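Local atomic coordinates of A-adding tRNA nucleotidyltransferase (Aquifex aeolicus, PDB entry 1VFG), a protein that adds the terminal adenosine to the 3' CC end of tRNA, using ATP, to complete the CCA terminus. Residues A13-G18 / M111-N116. Sequence-based numbering, arbitrary orientation.
With APC (diphosphomethylphosphonic acid adenosyl ester), chain E.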
ATOM      1  N   ALA C  13     -20.543  15.461  13.587  1.00 52.37           N
ATOM      2  CA  ALA C  13     -19.732  14.388  13.035  1.00 49.56           C
ATOM      3  C   ALA C  13     -19.170  14.845  11.709  1.00 47.07           C
ATOM      4  O   ALA C  13     -19.702  15.772  11.110  1.00 46.67           O
ATOM      5  CB  ALA C  13     -20.565  13.142  12.849  1.00 50.32           C
ATOM      6  N   TYR C  14     -18.081  14.218  11.266  1.00 44.93           N
ATOM      7  CA  TYR C  14     -17.454  14.583  10.008  1.00 42.62           C
ATOM      8  C   TYR C  14     -16.733  13.368   9.501  1.00 41.49           C
ATOM      9  O   TYR C  14     -16.284  12.526  10.284  1.00 40.00           O
ATOM     10  CB  TYR C  14     -16.425  15.700  10.208  1.00 42.11           C
ATOM     11  CG  TYR C  14     -16.873  16.780  11.156  1.00 44.43           C
ATOM     12  CD1 TYR C  14     -17.122  16.491  12.498  1.00 45.32           C
ATOM     13  CD2 TYR C  14     -17.107  18.076  10.715  1.00 44.89           C
ATOM     14  CE1 TYR C  14     -17.607  17.452  13.381  1.00 46.04           C
ATOM     15  CE2 TYR C  14     -17.589  19.057  11.598  1.00 46.96           C
ATOM     16  CZ  TYR C  14     -17.839  18.725  12.932  1.00 47.62           C
ATOM     17  OH  TYR C  14     -18.334  19.650  13.821  1.00 49.85           O
ATOM     18  N   ILE C  15     -16.666  13.249   8.187  1.00 41.35           N
ATOM     19  CA  ILE C  15     -15.908  12.164   7.602  1.00 41.97           C
ATOM     20  C   ILE C  15     -14.476  12.731   7.674  1.00 43.51           C
ATOM     21  O   ILE C  15     -14.283  13.962   7.646  1.00 44.08           O
ATOM     22  CB  ILE C  15     -16.314  11.928   6.178  1.00 39.99           C
ATOM     23  CG1 ILE C  15     -16.611  13.263   5.541  1.00 41.62           C
ATOM     24  CG2 ILE C  15     -17.522  11.096   6.126  1.00 36.38           C
ATOM     25  CD1 ILE C  15     -15.625  13.578   4.456  1.00 44.82           C
ATOM     26  N   VAL C  16     -13.468  11.865   7.744  1.00 43.72           N
ATOM     27  CA  VAL C  16     -12.131  12.385   7.927  1.00 42.96           C
ATOM     28  C   VAL C  16     -10.956  11.797   7.160  1.00 42.81           C
ATOM     29  O   VAL C  16     -10.950  10.641   6.731  1.00 42.68           O
ATOM     30  CB  VAL C  16     -11.807  12.345   9.434  1.00 42.62           C
ATOM     31  CG1 VAL C  16     -11.130  11.023   9.777  1.00 41.04           C
ATOM     32  CG2 VAL C  16     -11.013  13.574   9.845  1.00 43.36           C
ATOM     33  N   GLY C  17      -9.953  12.648   7.012  1.00 42.32           N
ATOM     34  CA  GLY C  17      -8.717  12.291   6.349  1.00 42.85           C
ATOM     35  C   GLY C  17      -8.717  11.354   5.163  1.00 42.97           C
ATOM     36  O   GLY C  17      -9.181  11.712   4.082  1.00 43.41           O
ATOM     37  N   GLY C  18      -8.160  10.164   5.376  1.00 42.93           N
ATOM     38  CA  GLY C  18      -8.036   9.166   4.329  1.00 43.14           C
ATOM     39  C   GLY C  18      -9.039   9.286   3.210  1.00 43.57           C
ATOM     40  O   GLY C  18      -8.693   9.644   2.084  1.00 44.74           O
ATOM     41  N   MET C 111      -7.771  16.544   6.498  1.00 44.27           N
ATOM     42  CA  MET C 111      -8.919  17.365   6.137  1.00 42.16           C
ATOM     43  C   MET C 111     -10.190  16.606   6.500  1.00 42.44           C
ATOM     44  O   MET C 111     -10.183  15.376   6.610  1.00 44.99           O
ATOM     45  CB  MET C 111      -8.907  17.676   4.644  1.00 40.88           C
ATOM     46  CG  MET C 111      -7.829  18.646   4.199  1.00 40.95           C
ATOM     47  SD  MET C 111      -8.135  19.377   2.530  1.00 43.02           S
ATOM     48  CE  MET C 111      -7.549  18.019   1.399  1.00 43.51           C
ATOM     49  N   ALA C 112     -11.286  17.326   6.702  1.00 40.72           N
ATOM     50  CA  ALA C 112     -12.528  16.655   7.047  1.00 39.89           C
ATOM     51  C   ALA C 112     -13.705  17.303   6.357  1.00 39.09           C
ATOM     52  O   ALA C 112     -13.651  18.464   5.949  1.00 38.95           O
ATOM     53  CB  ALA C 112     -12.730  16.680   8.547  1.00 41.43           C
ATOM     54  N   ILE C 113     -14.775  16.542   6.221  1.00 37.18           N
ATOM     55  CA  ILE C 113     -15.956  17.070   5.590  1.00 35.93           C
ATOM     56  C   ILE C 113     -17.123  16.888   6.543  1.00 37.24           C
ATOM     57  O   ILE C 113     -17.388  15.781   7.039  1.00 37.88           O
ATOM     58  CB  ILE C 113     -16.230  16.364   4.254  1.00 33.16           C
ATOM     59  CG1 ILE C 113     -15.003  16.491   3.356  1.00 30.32           C
ATOM     60  CG2 ILE C 113     -17.387  17.011   3.549  1.00 34.91           C
ATOM     61  CD1 ILE C 113     -15.100  15.710   2.091  1.00 25.34           C
ATOM     62  N   SER C 114     -17.804  17.994   6.814  1.00 37.52           N
ATOM     63  CA  SER C 114     -18.935  17.984   7.716  1.00 39.57           C
ATOM     64  C   SER C 114     -20.155  17.271   7.146  1.00 40.79           C
ATOM     65  O   SER C 114     -20.557  17.514   6.016  1.00 41.04           O
ATOM     66  CB  SER C 114     -19.329  19.410   8.072  1.00 40.95           C
ATOM     67  OG  SER C 114     -20.449  19.422   8.947  1.00 42.93           O
ATOM     68  N   VAL C 115     -20.747  16.395   7.947  1.00 42.43           N
ATOM     69  CA  VAL C 115     -21.949  15.661   7.554  1.00 43.21           C
ATOM     70  C   VAL C 115     -23.068  16.161   8.486  1.00 45.04           C
ATOM     71  O   VAL C 115     -24.056  15.468   8.759  1.00 44.82           O
ATOM     72  CB  VAL C 115     -21.754  14.122   7.695  1.00 41.80           C
ATOM     73  CG1 VAL C 115     -20.313  13.773   7.377  1.00 42.40           C
ATOM     74  CG2 VAL C 115     -22.126  13.631   9.083  1.00 40.40           C
ATOM     75  N   ASN C 116     -22.876  17.389   8.968  1.00 46.37           N
ATOM     76  CA  ASN C 116     -23.820  18.056   9.848  1.00 46.55           C
ATOM     77  C   ASN C 116     -24.774  18.918   9.003  1.00 46.73           C
ATOM     78  O   ASN C 116     -24.343  19.817   8.274  1.00 46.37           O
ATOM     79  CB  ASN C 116     -23.055  18.927  10.838  1.00 46.62           C
ATOM     80  CG  ASN C 116     -22.004  18.147  11.594  1.00 49.17           C
ATOM     81  OD1 ASN C 116     -21.070  18.725  12.176  1.00 50.28           O
ATOM     82  ND2 ASN C 116     -22.151  16.816  11.604  1.00 49.01           N
TER
HETATM   83  PG  APC E 500      -5.469   4.469   1.037  1.00 84.39           P
HETATM   84  O1G APC E 500      -5.250   3.186   1.776  1.00 84.74           O
HETATM   85  O2G APC E 500      -4.476   4.577  -0.154  1.00 83.17           O
HETATM   86  O3G APC E 500      -6.939   4.508   0.529  1.00 82.39           O
HETATM   87  PB  APC E 500      -5.245   5.783   3.689  1.00 80.34           P
HETATM   88  O1B APC E 500      -5.350   7.199   4.084  1.00 78.77           O
HETATM   89  O2B APC E 500      -4.010   5.088   4.252  1.00 78.63           O
HETATM   90  O3B APC E 500      -5.297   5.762   2.080  1.00 81.88           O
HETATM   91  PA  APC E 500      -6.886   3.760   5.069  1.00 84.73           P
HETATM   92  O1A APC E 500      -8.293   3.355   4.853  1.00 82.96           O
HETATM   93  O2A APC E 500      -5.915   2.620   4.734  1.00 84.85           O
HETATM   94  C3A APC E 500      -6.617   5.055   4.137  1.00 81.81           C
HETATM   95  O5' APC E 500      -6.704   4.303   6.609  1.00 81.19           O
HETATM   96  C5' APC E 500      -5.581   5.102   7.017  1.00 76.60           C
HETATM   97  C4' APC E 500      -6.078   6.358   7.748  1.00 73.00           C
HETATM   98  O4' APC E 500      -5.500   6.421   9.011  1.00 72.14           O
HETATM   99  C3' APC E 500      -5.708   7.622   7.012  1.00 71.11           C
HETATM  100  O3' APC E 500      -6.925   8.317   6.805  1.00 70.79           O
HETATM  101  C2' APC E 500      -4.714   8.364   7.906  1.00 69.85           C
HETATM  102  O2' APC E 500      -4.872   9.731   8.102  1.00 68.37           O
HETATM  103  C1' APC E 500      -4.762   7.625   9.214  1.00 69.59           C
HETATM  104  N9  APC E 500      -3.499   7.116   9.778  1.00 67.75           N
HETATM  105  C8  APC E 500      -3.170   5.783   9.935  1.00 68.29           C
HETATM  106  N7  APC E 500      -1.969   5.734  10.462  1.00 68.10           N
HETATM  107  C5  APC E 500      -1.480   6.973  10.665  1.00 66.83           C
HETATM  108  C6  APC E 500      -0.315   7.530  11.174  1.00 66.70           C
HETATM  109  N6  APC E 500       0.709   6.842  11.648  1.00 67.62           N
HETATM  110  N1  APC E 500      -0.186   8.921  11.217  1.00 66.04           N
HETATM  111  C2  APC E 500      -1.191   9.750  10.769  1.00 65.93           C
HETATM  112  N3  APC E 500      -2.359   9.221  10.260  1.00 65.77           N
HETATM  113  C4  APC E 500      -2.486   7.860  10.219  1.00 66.47           C
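In the nucleotidyltransferase head domain, the strand leading into Gly17 and Gly18 of the ATP-analogue pocket pairs antiparallel with strand 112-114, their directions 146° apart. Ile15 and Ile113 form the hydrogen-bonded pair: Ile15 N reaches Ile113 O at 2.9 Å and Ile113 N returns to Ile15 O at 3.0 Å. One further backbone bond, Gly17 N to Met111 O (2.8 Å), holds the chain past the end of strand 13-16, just before Gly18, whose nitrogen lies beside the analogue's ribose. On the Tyr14, Val16 face, Val16 CG2 meets Ala112 CB at 3.8 Å. With CG anti to its carbonyl carbon (chi1 -41°), Tyr14 lays its ring alongside Ser114, CD2 3.7 Å from Ser114 CB. The Asn116 amide crosses the far end of this ring, their planes 72° apart. Tyr14 OH is hydrogen-bonded to Glu37 OE1, and Asn116 OD1 to Arg12 NE. Replacing Tyr14 with an alanine would probably open a gap beside Ser114 and Asn116 and leave Glu37 without its hydroxyl partner. Ser114 OG accepts from Asn116 N (3.2 Å), an ST turn at the end of strand 112-114. Strand 13-16 is flanked by strands 31-36 and 112-114, with strand 123-124 next outward, while Val20 of helix 18-24 packs on Ile15 and Ile113.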